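Local coordinates for protein putative peptidase (Bacteroides fragilis, PDB 5DYN) that is a clostripain-family cysteine protease that activates the B. fragilis toxin, probably by proteolytic cleavage, and so contributes to anaerobic sepsis in mice, at residues G172-D175 / S176-E179. Sequence-based numbering, arbitrary orientation.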
loop_
_atom_site.group_PDB
_atom_site.type_symbol
_atom_site.label_atom_id
_atom_site.label_comp_id
_atom_site.label_asym_id
_atom_site.label_seq_id
_atom_site.Cartn_x
_atom_site.Cartn_y
_atom_site.Cartn_z
ATOM N N GLY B 172 6.672 17.971 -24.927
ATOM C CA GLY B 172 7.442 16.818 -25.357
ATOM C C GLY B 172 8.198 16.152 -24.223
ATOM O O GLY B 172 8.477 14.954 -24.276
ATOM N N ASP B 173 8.534 16.928 -23.196
ATOM C CA ASP B 173 9.204 16.380 -22.023
ATOM C C ASP B 173 8.261 15.490 -21.233
ATOM O O ASP B 173 8.690 14.523 -20.605
ATOM C CB ASP B 173 9.738 17.496 -21.129
ATOM C CG ASP B 173 11.017 18.096 -21.659
ATOM O OD1 ASP B 173 11.679 17.434 -22.485
ATOM O OD2 ASP B 173 11.362 19.225 -21.252
ATOM N N TYR B 174 6.974 15.819 -21.264
ATOM C CA TYR B 174 5.982 14.984 -20.612
ATOM C C TYR B 174 5.922 13.620 -21.284
ATOM O O TYR B 174 5.953 12.591 -20.609
ATOM C CB TYR B 174 4.599 15.637 -20.629
ATOM C CG TYR B 174 3.517 14.697 -20.145
ATOM C CD1 TYR B 174 3.416 14.358 -18.798
ATOM C CD2 TYR B 174 2.617 14.129 -21.033
ATOM C CE1 TYR B 174 2.440 13.488 -18.352
ATOM C CE2 TYR B 174 1.637 13.259 -20.598
ATOM C CZ TYR B 174 1.552 12.941 -19.257
ATOM O OH TYR B 174 0.573 12.073 -18.824
ATOM N N ASP B 175 5.841 13.623 -22.613
ATOM C CA ASP B 175 5.754 12.390 -23.392
ATOM C C ASP B 175 6.920 11.457 -23.103
ATOM O O ASP B 175 6.737 10.248 -22.977
ATOM C CB ASP B 175 5.699 12.706 -24.886
ATOM C CG ASP B 175 4.508 13.564 -25.253
ATOM O OD1 ASP B 175 3.509 13.542 -24.504
ATOM O OD2 ASP B 175 4.565 14.258 -26.290
ATOM N N SER B 176 8.115 12.030 -23.000
ATOM C CA SER B 176 9.308 11.261 -22.669
ATOM C C SER B 176 9.162 10.649 -21.286
ATOM O O SER B 176 9.386 9.453 -21.100
ATOM C CB SER B 176 10.557 12.139 -22.731
ATOM O OG SER B 176 10.837 12.529 -24.063
ATOM N N TRP B 177 8.778 11.481 -20.322
ATOM C CA TRP B 177 8.565 11.026 -18.955
ATOM C C TRP B 177 7.433 10.007 -18.895
ATOM O O TRP B 177 7.524 9.004 -18.187
ATOM C CB TRP B 177 8.257 12.210 -18.035
ATOM C CG TRP B 177 8.017 11.808 -16.615
ATOM C CD1 TRP B 177 8.945 11.728 -15.620
ATOM C CD2 TRP B 177 6.765 11.424 -16.030
ATOM N NE1 TRP B 177 8.351 11.319 -14.451
ATOM C CE2 TRP B 177 7.013 11.125 -14.676
ATOM C CE3 TRP B 177 5.461 11.302 -16.521
ATOM C CZ2 TRP B 177 6.004 10.713 -13.804
ATOM C CZ3 TRP B 177 4.460 10.893 -15.654
ATOM C CH2 TRP B 177 4.738 10.604 -14.312
ATOM N N ARG B 178 6.373 10.276 -19.650
ATOM C CA ARG B 178 5.200 9.412 -19.694
ATOM C C ARG B 178 5.546 8.003 -20.175
ATOM O O ARG B 178 4.933 7.024 -19.745
ATOM C CB ARG B 178 4.131 10.032 -20.597
ATOM C CG ARG B 178 2.905 9.174 -20.801
ATOM C CD ARG B 178 2.223 8.854 -19.487
ATOM N NE ARG B 178 1.001 8.088 -19.707
ATOM C CZ ARG B 178 -0.187 8.634 -19.942
ATOM N NH1 ARG B 178 -0.317 9.954 -19.980
ATOM N NH2 ARG B 178 -1.246 7.861 -20.135
ATOM N N GLU B 179 6.535 7.908 -21.060
ATOM C CA GLU B 179 7.005 6.614 -21.549
ATOM C C GLU B 179 7.554 5.769 -20.406
ATOM O O GLU B 179 7.300 4.567 -20.328
ATOM C CB GLU B 179 8.077 6.795 -22.628
ATOM C CG GLU B 179 7.550 7.333 -23.951
ATOM C CD GLU B 179 8.604 7.349 -25.043
ATOM O OE1 GLU B 179 9.738 7.806 -24.779
ATOM O OE2 GLU B 179 8.297 6.900 -26.168
#
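Tyr-174 and Arg-178, one helical turn apart in helix 172-182, lie side by side and reach the same way, an i to i+4 pairing of aromatic and cationic residues. Arg-178 CB sits over one face of the phenol, 4.2 Å from the Tyr-174 ring centroid and offset toward its rim, a CH-pi contact. Both side chains leave the backbone with CG anti to N (chi1 176° in Arg-178), and a bend at chi2 of Arg-178 (59°) brings its guanidinium back to the hydroxyl. There NH1 of Arg-178 gives a weak hydrogen bond to Tyr-174 OH (2.6 Å), bent to 127° at the hydrogen, with guanidinium and ring planes steeply inclined. One residue before Arg-178, Trp-177 CE3 meets Tyr-174 CE1 at 4.2 Å. The i to i+4 backbone bonds, among them Trp-177 N to Asp-173 O at 3.1 Å, set this spacing.

Farther out, Thr-126 takes the indole NH of buried Trp-177, which packs this helix, in the C-terminal part of the protease, against helices 160-167 and 119-127. Asp-182 holds Arg-178 NE in a salt bridge, and Asp-161 probably takes the hydroxyl proton of Tyr-174, leaving its oxygen to accept from NH1 and link two helices.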